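Local coordinates for protein putative N-acetylmuramoyl-L-alanine amidase,autolysin cwp6 (PDB 5J72) that probably cleaves the amide bond between N-acetylmuramic acid and L-alanine in peptidoglycan with a zinc-dependent amidase domain, and carries CWB2 modules for cell-wall anchoring, at residues 130-135 with 415-420; 367-372 with 389-394; 532-537 with 604-609. One frame throughout, in Å; residues are numbered along the deposited sequence.

Interactions 1 and 2 belong to one parallel arrangement of strands. In it, strand 411-418 lies between strands 128-135 and 362-370, and strand 391-394 follows on the far side of 362-370. The two contacts touch, and interaction 2 is nested in the loop that interaction 1 closes. Interaction 2 is almost wholly buried, with aliphatic side chains. Interaction 1 is largely buried too, but at one end a lysine-aspartate salt bridge lies exposed. Interaction 3 is remote, its centre about 47 Å from that of interaction 1, in the amidase domain. It is half surface: a short strand pairing, then side chains gripping a loop.

Interaction 1: residues 130-135 with 415-420; sequences APVKKL and VYQIGD
Lys134 and Asp420 form a salt bridge, with Lys134 NZ 2.8 Å from Asp420 OD2. The carboxylate receives it on the anti lone pair, away from its other oxygen. The lysine chain is extended throughout, its CG anti to the backbone N (chi1 -176°), and this carries the ammonium out from the sheet face to Asp420. On the way it lies against the amide of Gln417, where Lys134 CE is 3.7 Å from Gln417 NE2. The Gln417 amide oxygen lies between Val132 CG1 and Lys134 CD. Val132, Val415, Lys134 and Gln417 share this face, and Ile427 of helix 424-433 packs on Val132, Val415 and Gln417.

The other face carries Lys133, Tyr416, Leu135 and Ile418. Leu135 CD1 sits 3.7 Å from Tyr416 CD1, and the same methyl meets Ile418 CD1. Lys133 lays CB and CG beside the CD1-CE1 side of the tyrosine ring. Its chain then bends (chi2 82°), and the amine ends clear. Helices 140-151 and 375-387 pack on this face.

Between the faces runs a parallel ladder. Val415 N bonds to Pro131 O, and Lys133 N returns a bond to Val415 O at 2.8 Å. Gln417 N then meets Lys133 O, and Leu135 N meets Gln417 O at 2.8 Å. Gly419 N closes the row on Leu135 O at 2.9 Å. At its backbone angles a CB would press against Ile418 O, which calls for glycine.

Strand 411-418 also bonds to strand 362-370 on its other edge, and Lys370 NZ binds Asp420 O. The contact thus joins a far-upstream strand to the last strand of a CWB2 module. Its buried part is held by backbone bonds and apolar contacts; at the exposed end a salt bridge is added, probably weakened by water.

Interaction 2: residues 367-372 with 389-394; sequences LVAKSD and APILIT
Leu367 and Ile391 stand side by side on one face of a parallel strand pair, the two strands of a beta-alpha-beta unit in a CWB2 module. Leu367 CB is 4.1 Å from Ile391 CG1, while its CD1 reaches back to Ala389 CB at 3.8 Å. Ala369 follows on the same face. Its small CB meets CG2 of both Ile391 and Ile393. The connecting helix 375-387 lies over this side, with Ala384 on Ile391 and Ser377 on Ala369 and Ile393.

Val368 and Leu392 point to the other face, with Val368 CG1 4.2 Å from Leu392 CD2. Five backbone bonds join the strands. They start with Leu367 N to Pro390 O and continue through Leu367 O, Leu392 O and Ala369 O.

At the far end the chain of 367-372 curls over Ile393. Ile393 holds CG1 between its backbone N and carbonyl carbon (chi1 55°), which puts CG1 and CD1 against Ser371 CB. Ile393 CB also touches Ser371 CB, at 3.8 Å. The Ser371 hydroxyl bonds to His347 NE2. The last rung is bent: Ser371 N lies 2.9 Å from Thr394 O, approaching from above the carbonyl plane.

Interaction 3: residues 532-537 with 604-609; sequences NASNGS and CAFIDN
Asn532 lies over one face of the Phe606 ring. Its CB sits 3.3 Å from the ring centroid, only 4° off the normal, so this is a CH-pi contact. The amide runs on over the CZ-CE1 side of the ring, stacked with the planes 19° apart. Asn532 CG and Phe606 CZ are 3.5 Å apart. The amide nitrogen has a weak hydrogen bond to Glu542 OE2, which may help to fix its rotation. At the ring's edge, in plane, lies Asp608 OD2.

The Asp608 carboxylate holds the loop. Its OD1 takes a nearly straight bond from Ser534 N, 2.8 Å long and 178° at the hydrogen, on the syn side of the carboxylate. The side chain reaches it with CG between the backbone N and the carbonyl carbon (chi1 54°). Its other oxygen rests against Ala533 CA. Farther along, Asn609 ND2 bonds to Gly536 O at 2.9 Å, while Asn609 OD1 caps Asp612 N at the start of helix 610-614. One amide therefore serves both the loop and the helix. Gly536 itself is poorly ordered.

The backbones meet briefly as parallel strands. Asn532 N binds Ala605 O, and Ile607 N binds Asn532 O at 2.8 Å. A type I turn then runs from Phe606 to Asn609, closed by Asn609 N on Phe606 O, and it brings Asp608 and Asn609 to the loop. Phe606 N is taken by Asp612 OD1.

The contact lies at the ends of neighbouring strands 525-532 and 599-606 in the amidase sheet. The zinc site is close: Asn532 follows the ligand His530 by two residues, and Ile607 is beside the ligand Glu477. These strand ends thus lie beside the zinc site of this Amidase_3 family domain, consistent with its place in the ZnExoPePases clan.

Interaction 1: residues 130-135 with 415-420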
ATOM      1  N   ALA A 130     -11.194   9.333   8.781  1.00 26.66           N
ATOM      2  CA  ALA A 130     -10.433   8.641   9.833  1.00 23.72           C
ATOM      3  C   ALA A 130      -9.386   9.577  10.313  1.00 22.95           C
ATOM      4  O   ALA A 130      -8.853  10.375   9.536  1.00 23.93           O
ATOM      5  CB  ALA A 130      -9.798   7.372   9.247  1.00 23.38           C
ATOM      6  N   PRO A 131      -9.039   9.582  11.619  1.00 21.59           N
ATOM      7  CA  PRO A 131      -7.998  10.522  12.062  1.00 20.51           C
ATOM      8  C   PRO A 131      -6.618  10.241  11.388  1.00 23.04           C
ATOM      9  O   PRO A 131      -6.269   9.075  11.173  1.00 24.67           O
ATOM     10  CB  PRO A 131      -7.939  10.280  13.599  1.00 21.79           C
ATOM     11  CG  PRO A 131      -8.480   8.829  13.769  1.00 23.22           C
ATOM     12  CD  PRO A 131      -9.599   8.799  12.732  1.00 22.68           C
ATOM     13  N   VAL A 132      -5.864  11.290  11.097  1.00 22.93           N
ATOM     14  CA  VAL A 132      -4.572  11.149  10.442  1.00 26.14           C
ATOM     15  C   VAL A 132      -3.471  11.484  11.408  1.00 27.41           C
ATOM     16  O   VAL A 132      -3.498  12.549  12.052  1.00 24.32           O
ATOM     17  CB  VAL A 132      -4.575  12.124   9.238  1.00 22.21           C
ATOM     18  CG1 VAL A 132      -3.202  12.273   8.592  1.00 21.56           C
ATOM     19  CG2 VAL A 132      -5.594  11.657   8.199  1.00 19.77           C
ATOM     20  N   LYS A 133      -2.472  10.592  11.516  1.00 23.36           N
ATOM     21  CA  LYS A 133      -1.299  10.889  12.349  1.00 24.83           C
ATOM     22  C   LYS A 133      -0.143  11.123  11.371  1.00 24.58           C
ATOM     23  O   LYS A 133       0.220  10.209  10.635  1.00 23.50           O
ATOM     24  CB  LYS A 133      -1.055   9.696  13.295  1.00 27.82           C
ATOM     25  CG  LYS A 133       0.296   9.847  14.018  1.00 29.04           C
ATOM     26  CD  LYS A 133       0.159  10.772  15.211  1.00 31.02           C
ATOM     27  CE  LYS A 133       1.507  10.953  15.915  1.00 34.94           C
ATOM     28  NZ  LYS A 133       1.419  12.049  16.900  1.00 40.51           N
ATOM     29  N   LYS A 134       0.440  12.302  11.324  1.00 22.81           N
ATOM     30  CA  LYS A 134       1.514  12.552  10.371  1.00 23.20           C
ATOM     31  C   LYS A 134       2.908  12.292  11.004  1.00 25.92           C
ATOM     32  O   LYS A 134       3.191  12.812  12.070  1.00 24.06           O
ATOM     33  CB  LYS A 134       1.432  14.001   9.879  1.00 26.45           C
ATOM     34  CG  LYS A 134       2.464  14.287   8.817  1.00 28.26           C
ATOM     35  CD  LYS A 134       2.233  15.624   8.177  1.00 32.74           C
ATOM     36  CE  LYS A 134       3.179  15.778   7.014  1.00 32.46           C
ATOM     37  NZ  LYS A 134       3.320  17.202   6.646  1.00 42.34           N
ATOM     38  N   LEU A 135       3.743  11.479  10.359  1.00 24.83           N
ATOM     39  CA  LEU A 135       5.097  11.128  10.863  1.00 21.17           C
ATOM     40  C   LEU A 135       6.036  11.609   9.816  1.00 21.72           C
ATOM     41  O   LEU A 135       6.260  10.929   8.799  1.00 21.92           O
ATOM     42  CB  LEU A 135       5.216   9.566  11.050  1.00 19.91           C
ATOM     43  CG  LEU A 135       4.153   9.005  11.999  1.00 18.99           C
ATOM     44  CD1 LEU A 135       4.269   7.387  12.094  1.00 16.94           C
ATOM     45  CD2 LEU A 135       4.322   9.647  13.465  1.00 19.07           C
ATOM     46  N   VAL A 415      -5.037   6.563  10.110  1.00 21.89           N
ATOM     47  CA  VAL A 415      -4.289   6.685   8.887  1.00 21.56           C
ATOM     48  C   VAL A 415      -3.022   7.380   9.263  1.00 22.70           C
ATOM     49  O   VAL A 415      -3.045   8.449   9.889  1.00 22.82           O
ATOM     50  CB  VAL A 415      -5.072   7.519   7.829  1.00 22.73           C
ATOM     51  CG1 VAL A 415      -4.170   7.826   6.618  1.00 22.71           C
ATOM     52  CG2 VAL A 415      -6.325   6.795   7.405  1.00 26.01           C
ATOM     53  N   TYR A 416      -1.864   6.788   8.932  1.00 19.51           N
ATOM     54  CA  TYR A 416      -0.635   7.458   9.214  1.00 17.41           C
ATOM     55  C   TYR A 416      -0.084   8.043   7.963  1.00 21.73           C
ATOM     56  O   TYR A 416       0.066   7.305   6.981  1.00 23.88           O
ATOM     57  CB  TYR A 416       0.432   6.482   9.745  1.00 17.35           C
ATOM     58  CG  TYR A 416       0.089   5.927  11.107  1.00 18.22           C
ATOM     59  CD1 TYR A 416       0.708   6.404  12.244  1.00 22.16           C
ATOM     60  CD2 TYR A 416      -0.829   4.894  11.247  1.00 17.85           C
ATOM     61  CE1 TYR A 416       0.418   5.852  13.519  1.00 22.72           C
ATOM     62  CE2 TYR A 416      -1.117   4.345  12.498  1.00 20.38           C
ATOM     63  CZ  TYR A 416      -0.488   4.830  13.621  1.00 22.77           C
ATOM     64  OH  TYR A 416      -0.821   4.227  14.834  1.00 22.81           O
ATOM     65  N   GLN A 417       0.234   9.304   7.956  1.00 19.85           N
ATOM     66  CA  GLN A 417       0.823   9.927   6.772  1.00 21.41           C
ATOM     67  C   GLN A 417       2.333   9.957   6.953  1.00 22.25           C
ATOM     68  O   GLN A 417       2.878  10.608   7.848  1.00 24.50           O
ATOM     69  CB  GLN A 417       0.287  11.360   6.615  1.00 19.99           C
ATOM     70  CG  GLN A 417       1.020  12.158   5.568  1.00 23.25           C
ATOM     71  CD  GLN A 417       0.345  13.550   5.446  1.00 28.36           C
ATOM     72  OE1 GLN A 417      -0.615  13.834   6.151  1.00 26.58           O
ATOM     73  NE2 GLN A 417       0.833  14.406   4.530  1.00 26.83           N
ATOM     74  N   ILE A 418       3.037   9.241   6.093  1.00 21.07           N
ATOM     75  CA  ILE A 418       4.494   9.152   6.169  1.00 18.43           C
ATOM     76  C   ILE A 418       5.190  10.165   5.310  1.00 24.98           C
ATOM     77  O   ILE A 418       4.951  10.232   4.103  1.00 23.93           O
ATOM     78  CB  ILE A 418       4.938   7.729   5.699  1.00 19.63           C
ATOM     79  CG1 ILE A 418       4.137   6.629   6.442  1.00 18.44           C
ATOM     80  CG2 ILE A 418       6.461   7.570   5.903  1.00 18.83           C
ATOM     81  CD1 ILE A 418       4.311   6.688   7.998  1.00 21.58           C
ATOM     82  N   GLY A 419       6.056  10.953   5.895  1.00 21.76           N
ATOM     83  CA  GLY A 419       6.785  11.898   5.099  1.00 20.47           C
ATOM     84  C   GLY A 419       5.959  13.135   4.794  1.00 23.66           C
ATOM     85  O   GLY A 419       4.769  13.222   4.992  1.00 24.84           O
ATOM     86  N   ASP A 420       6.681  14.124   4.308  1.00 28.66           N
ATOM     87  CA  ASP A 420       6.119  15.404   3.932  1.00 33.74           C
ATOM     88  C   ASP A 420       6.078  15.533   2.378  1.00 35.49           C
ATOM     89  O   ASP A 420       6.983  15.048   1.697  1.00 35.13           O
ATOM     90  CB  ASP A 420       7.033  16.505   4.476  1.00 40.88           C
ATOM     91  CG  ASP A 420       6.388  17.850   4.274  1.00 50.23           C
ATOM     92  OD1 ASP A 420       6.976  18.679   3.568  1.00 53.46           O
ATOM     93  OD2 ASP A 420       5.272  18.060   4.818  1.00 53.51           O
TER

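Interaction 2: residues 367-372 with 389-394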
ATOM      1  N   LEU A 367      -0.950   2.900   6.499  1.00 16.45           N
ATOM      2  CA  LEU A 367       0.158   3.854   6.481  1.00 16.69           C
ATOM      3  C   LEU A 367       0.311   4.332   5.053  1.00 19.26           C
ATOM      4  O   LEU A 367       0.466   3.499   4.161  1.00 21.89           O
ATOM      5  CB  LEU A 367       1.501   3.180   6.971  1.00 16.83           C
ATOM      6  CG  LEU A 367       1.594   2.932   8.527  1.00 18.30           C
ATOM      7  CD1 LEU A 367       0.787   1.642   8.850  1.00 15.45           C
ATOM      8  CD2 LEU A 367       3.048   2.753   9.003  1.00 21.08           C
ATOM      9  N   VAL A 368       0.381   5.659   4.830  1.00 17.80           N
ATOM     10  CA  VAL A 368       0.395   6.153   3.442  1.00 19.70           C
ATOM     11  C   VAL A 368       1.676   6.855   3.113  1.00 21.40           C
ATOM     12  O   VAL A 368       1.998   7.851   3.740  1.00 21.47           O
ATOM     13  CB  VAL A 368      -0.793   7.157   3.254  1.00 20.20           C
ATOM     14  CG1 VAL A 368      -0.759   7.728   1.802  1.00 21.51           C
ATOM     15  CG2 VAL A 368      -2.108   6.441   3.522  1.00 18.81           C
ATOM     16  N   ALA A 369       2.434   6.325   2.122  1.00 19.02           N
ATOM     17  CA  ALA A 369       3.695   6.889   1.722  1.00 19.30           C
ATOM     18  C   ALA A 369       3.641   7.307   0.225  1.00 22.35           C
ATOM     19  O   ALA A 369       2.839   6.790  -0.557  1.00 20.59           O
ATOM     20  CB  ALA A 369       4.804   5.825   1.862  1.00 19.72           C
ATOM     21  N   LYS A 370       4.497   8.253  -0.132  1.00 22.86           N
ATOM     22  CA  LYS A 370       4.616   8.718  -1.498  1.00 25.17           C
ATOM     23  C   LYS A 370       5.183   7.609  -2.325  1.00 22.59           C
ATOM     24  O   LYS A 370       6.135   6.977  -1.878  1.00 23.54           O
ATOM     25  CB  LYS A 370       5.575   9.912  -1.513  1.00 27.25           C
ATOM     26  CG  LYS A 370       4.962  11.149  -0.840  1.00 29.63           C
ATOM     27  CD  LYS A 370       5.966  12.359  -0.786  1.00 32.48           C
ATOM     28  CE  LYS A 370       7.129  12.096   0.142  1.00 30.45           C
ATOM     29  NZ  LYS A 370       8.234  13.081  -0.035  1.00 38.97           N
ATOM     30  N   SER A 371       4.714   7.378  -3.560  1.00 20.60           N
ATOM     31  CA  SER A 371       5.258   6.254  -4.335  1.00 23.20           C
ATOM     32  C   SER A 371       6.448   6.645  -5.173  1.00 28.70           C
ATOM     33  O   SER A 371       6.977   5.781  -5.873  1.00 29.66           O
ATOM     34  CB  SER A 371       4.193   5.710  -5.276  1.00 25.62           C
ATOM     35  OG  SER A 371       3.696   6.786  -6.058  1.00 24.13           O
ATOM     36  N   ASP A 372       6.875   7.911  -5.144  1.00 27.95           N
ATOM     37  CA  ASP A 372       8.037   8.289  -5.967  1.00 32.38           C
ATOM     38  C   ASP A 372       9.367   7.999  -5.319  1.00 35.55           C
ATOM     39  O   ASP A 372      10.382   8.104  -5.988  1.00 37.24           O
ATOM     40  CB  ASP A 372       8.024   9.787  -6.357  1.00 33.76           C
ATOM     41  CG  ASP A 372       7.864  10.750  -5.199  1.00 44.64           C
ATOM     42  OD1 ASP A 372       8.567  11.778  -5.178  1.00 52.97           O
ATOM     43  OD2 ASP A 372       7.028  10.502  -4.337  1.00 45.77           O
ATOM     44  N   ALA A 389      -0.510  -3.639   9.909  1.00 19.85           N
ATOM     45  CA  ALA A 389      -1.240  -2.769   8.977  1.00 21.19           C
ATOM     46  C   ALA A 389      -0.464  -2.617   7.659  1.00 19.93           C
ATOM     47  O   ALA A 389       0.751  -2.749   7.621  1.00 18.03           O
ATOM     48  CB  ALA A 389      -1.439  -1.376   9.594  1.00 18.39           C
ATOM     49  N   PRO A 390      -1.157  -2.361   6.557  1.00 18.51           N
ATOM     50  CA  PRO A 390      -0.495  -2.203   5.255  1.00 15.39           C
ATOM     51  C   PRO A 390       0.051  -0.835   4.993  1.00 17.83           C
ATOM     52  O   PRO A 390      -0.365   0.169   5.586  1.00 17.64           O
ATOM     53  CB  PRO A 390      -1.627  -2.496   4.240  1.00 15.66           C
ATOM     54  CG  PRO A 390      -2.948  -2.061   5.047  1.00 16.84           C
ATOM     55  CD  PRO A 390      -2.648  -2.336   6.507  1.00 16.67           C
ATOM     56  N   ILE A 391       1.009  -0.788   4.054  1.00 16.60           N
ATOM     57  CA  ILE A 391       1.473   0.498   3.561  1.00 15.21           C
ATOM     58  C   ILE A 391       0.809   0.691   2.167  1.00 19.11           C
ATOM     59  O   ILE A 391       0.880  -0.199   1.312  1.00 19.71           O
ATOM     60  CB  ILE A 391       3.007   0.482   3.392  1.00 18.67           C
ATOM     61  CG1 ILE A 391       3.661   0.442   4.814  1.00 19.55           C
ATOM     62  CG2 ILE A 391       3.495   1.750   2.617  1.00 19.81           C
ATOM     63  CD1 ILE A 391       5.221   0.243   4.710  1.00 19.98           C
ATOM     64  N   LEU A 392       0.175   1.834   1.975  1.00 19.84           N
ATOM     65  CA  LEU A 392      -0.403   2.220   0.687  1.00 18.63           C
ATOM     66  C   LEU A 392       0.519   3.223   0.078  1.00 19.01           C
ATOM     67  O   LEU A 392       0.949   4.139   0.782  1.00 20.50           O
ATOM     68  CB  LEU A 392      -1.761   2.872   0.956  1.00 18.70           C
ATOM     69  CG  LEU A 392      -2.518   3.194  -0.357  1.00 22.99           C
ATOM     70  CD1 LEU A 392      -3.974   2.943  -0.128  1.00 29.59           C
ATOM     71  CD2 LEU A 392      -2.212   4.671  -0.714  1.00 24.59           C
ATOM     72  N   ILE A 393       0.872   3.081  -1.233  1.00 17.38           N
ATOM     73  CA  ILE A 393       1.708   4.100  -1.831  1.00 16.98           C
ATOM     74  C   ILE A 393       0.899   4.811  -2.951  1.00 20.00           C
ATOM     75  O   ILE A 393       0.111   4.162  -3.623  1.00 20.26           O
ATOM     76  CB  ILE A 393       3.029   3.543  -2.437  1.00 19.53           C
ATOM     77  CG1 ILE A 393       2.760   2.409  -3.455  1.00 16.86           C
ATOM     78  CG2 ILE A 393       3.917   2.995  -1.243  1.00 20.95           C
ATOM     79  CD1 ILE A 393       4.083   1.963  -4.216  1.00 19.27           C
ATOM     80  N   THR A 394       1.129   6.101  -3.130  1.00 21.03           N
ATOM     81  CA  THR A 394       0.383   6.825  -4.158  1.00 21.15           C
ATOM     82  C   THR A 394       1.184   8.052  -4.418  1.00 24.03           C
ATOM     83  O   THR A 394       1.996   8.481  -3.597  1.00 22.77           O
ATOM     84  CB  THR A 394      -1.045   7.121  -3.666  1.00 22.93           C
ATOM     85  OG1 THR A 394      -1.859   7.493  -4.794  1.00 22.52           O
ATOM     86  CG2 THR A 394      -1.086   8.240  -2.590  1.00 21.24           C
TER

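Interaction 3: residues 532-537 with 604-609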
ATOM      1  N   ASN A 532     -14.494  -3.979 -29.708  1.00 32.75           N
ATOM      2  CA  ASN A 532     -15.361  -4.420 -30.820  1.00 33.96           C
ATOM      3  C   ASN A 532     -15.310  -5.909 -31.018  1.00 34.73           C
ATOM      4  O   ASN A 532     -14.504  -6.603 -30.394  1.00 31.97           O
ATOM      5  CB  ASN A 532     -14.926  -3.797 -32.145  1.00 33.98           C
ATOM      6  CG  ASN A 532     -15.967  -2.904 -32.699  1.00 39.43           C
ATOM      7  OD1 ASN A 532     -17.147  -3.245 -32.635  1.00 39.45           O
ATOM      8  ND2 ASN A 532     -15.638  -1.717 -33.216  1.00 35.25           N
ATOM      9  N   ALA A 533     -16.185  -6.395 -31.919  1.00 34.81           N
ATOM     10  CA  ALA A 533     -16.278  -7.831 -32.278  1.00 41.50           C
ATOM     11  C   ALA A 533     -17.097  -7.939 -33.575  1.00 39.58           C
ATOM     12  O   ALA A 533     -17.819  -7.022 -33.913  1.00 37.20           O
ATOM     13  CB  ALA A 533     -16.993  -8.636 -31.165  1.00 37.01           C
ATOM     14  N   SER A 534     -16.966  -9.034 -34.268  1.00 42.94           N
ATOM     15  CA  SER A 534     -17.727  -9.357 -35.464  1.00 49.06           C
ATOM     16  C   SER A 534     -17.494 -10.881 -35.545  1.00 55.45           C
ATOM     17  O   SER A 534     -18.337 -11.659 -35.132  1.00 59.36           O
ATOM     18  CB  SER A 534     -17.215  -8.575 -36.679  1.00 50.28           C
ATOM     19  OG  SER A 534     -15.852  -8.806 -37.007  1.00 51.35           O
ATOM     20  N   ASN A 535     -16.330 -11.276 -36.037  1.00 62.52           N
ATOM     21  CA  ASN A 535     -15.830 -12.656 -36.113  1.00 68.12           C
ATOM     22  C   ASN A 535     -14.317 -12.409 -36.125  1.00 73.41           C
ATOM     23  O   ASN A 535     -13.935 -11.346 -35.684  1.00 77.87           O
ATOM     24  CB  ASN A 535     -16.345 -13.441 -37.345  1.00 70.14           C
ATOM     25  CG  ASN A 535     -16.937 -12.588 -38.430  1.00 68.98           C
ATOM     26  OD1 ASN A 535     -16.199 -12.025 -39.252  1.00 67.63           O
ATOM     27  ND2 ASN A 535     -18.250 -12.432 -38.497  1.00 69.28           N
ATOM     28  N   GLY A 536     -13.438 -13.283 -36.579  1.00 77.46           N
ATOM     29  CA  GLY A 536     -12.029 -12.898 -36.513  1.00 76.04           C
ATOM     30  C   GLY A 536     -11.716 -11.796 -37.508  1.00 74.00           C
ATOM     31  O   GLY A 536     -10.696 -11.121 -37.412  1.00 71.92           O
ATOM     32  N   SER A 537     -12.649 -11.621 -38.478  1.00 71.46           N
ATOM     33  CA  SER A 537     -12.606 -10.669 -39.590  1.00 66.79           C
ATOM     34  C   SER A 537     -12.325  -9.182 -39.210  1.00 62.83           C
ATOM     35  O   SER A 537     -11.211  -8.693 -39.462  1.00 61.16           O
ATOM     36  CB  SER A 537     -13.935 -10.735 -40.337  1.00 64.94           C
ATOM     37  OG  SER A 537     -13.821 -10.112 -41.604  1.00 70.76           O
ATOM     38  N   CYS A 604     -11.708   0.425 -28.708  1.00 27.32           N
ATOM     39  CA  CYS A 604     -10.242   0.330 -28.741  1.00 26.35           C
ATOM     40  C   CYS A 604      -9.643  -0.560 -29.792  1.00 29.33           C
ATOM     41  O   CYS A 604      -8.629  -0.223 -30.397  1.00 30.47           O
ATOM     42  CB  CYS A 604      -9.732  -0.123 -27.370  1.00 25.43           C
ATOM     43  SG  CYS A 604     -10.320   0.933 -26.022  1.00 27.03           S
ATOM     44  N   ALA A 605     -10.241  -1.749 -29.946  1.00 30.43           N
ATOM     45  CA  ALA A 605      -9.729  -2.775 -30.838  1.00 30.17           C
ATOM     46  C   ALA A 605     -10.794  -3.882 -30.901  1.00 31.85           C
ATOM     47  O   ALA A 605     -11.769  -3.839 -30.132  1.00 29.65           O
ATOM     48  CB  ALA A 605      -8.451  -3.346 -30.246  1.00 29.95           C
ATOM     49  N   PHE A 606     -10.627  -4.849 -31.832  1.00 32.74           N
ATOM     50  CA  PHE A 606     -11.556  -5.976 -31.956  1.00 33.89           C
ATOM     51  C   PHE A 606     -11.015  -7.002 -31.049  1.00 33.60           C
ATOM     52  O   PHE A 606      -9.912  -7.489 -31.272  1.00 34.03           O
ATOM     53  CB  PHE A 606     -11.633  -6.514 -33.413  1.00 34.49           C
ATOM     54  CG  PHE A 606     -12.619  -5.714 -34.234  1.00 35.68           C
ATOM     55  CD1 PHE A 606     -12.364  -4.389 -34.557  1.00 35.47           C
ATOM     56  CD2 PHE A 606     -13.836  -6.260 -34.608  1.00 35.20           C
ATOM     57  CE1 PHE A 606     -13.303  -3.628 -35.233  1.00 38.24           C
ATOM     58  CE2 PHE A 606     -14.775  -5.489 -35.285  1.00 33.95           C
ATOM     59  CZ  PHE A 606     -14.500  -4.178 -35.590  1.00 38.09           C
ATOM     60  N   ILE A 607     -11.788  -7.348 -29.996  1.00 34.26           N
ATOM     61  CA  ILE A 607     -11.336  -8.321 -28.986  1.00 34.70           C
ATOM     62  C   ILE A 607     -11.281  -9.774 -29.544  1.00 34.34           C
ATOM     63  O   ILE A 607     -10.681 -10.642 -28.901  1.00 33.84           O
ATOM     64  CB  ILE A 607     -12.276  -8.232 -27.726  1.00 34.99           C
ATOM     65  CG1 ILE A 607     -11.500  -8.709 -26.480  1.00 35.07           C
ATOM     66  CG2 ILE A 607     -13.582  -9.082 -27.915  1.00 33.36           C
ATOM     67  CD1 ILE A 607     -12.232  -8.309 -25.203  1.00 37.54           C
ATOM     68  N   ASP A 608     -11.873 -10.004 -30.740  1.00 34.90           N
ATOM     69  CA  ASP A 608     -11.884 -11.315 -31.429  1.00 34.70           C
ATOM     70  C   ASP A 608     -10.952 -11.250 -32.649  1.00 38.73           C
ATOM     71  O   ASP A 608     -11.028 -12.119 -33.512  1.00 40.25           O
ATOM     72  CB  ASP A 608     -13.320 -11.704 -31.896  1.00 38.50           C
ATOM     73  CG  ASP A 608     -13.984 -10.624 -32.764  1.00 45.81           C
ATOM     74  OD1 ASP A 608     -15.074 -10.891 -33.328  1.00 46.80           O
ATOM     75  OD2 ASP A 608     -13.409  -9.498 -32.879  1.00 46.38           O
ATOM     76  N   ASN A 609     -10.082 -10.225 -32.755  1.00 40.39           N
ATOM     77  CA  ASN A 609      -9.127 -10.203 -33.886  1.00 42.49           C
ATOM     78  C   ASN A 609      -7.708 -10.462 -33.337  1.00 42.15           C
ATOM     79  O   ASN A 609      -7.209  -9.687 -32.524  1.00 40.80           O
ATOM     80  CB  ASN A 609      -9.161  -8.884 -34.654  1.00 41.40           C
ATOM     81  CG  ASN A 609      -8.128  -8.892 -35.760  1.00 48.92           C
ATOM     82  OD1 ASN A 609      -6.972  -8.476 -35.541  1.00 48.91           O
ATOM     83  ND2 ASN A 609      -8.454  -9.386 -36.961  1.00 49.08           N
TER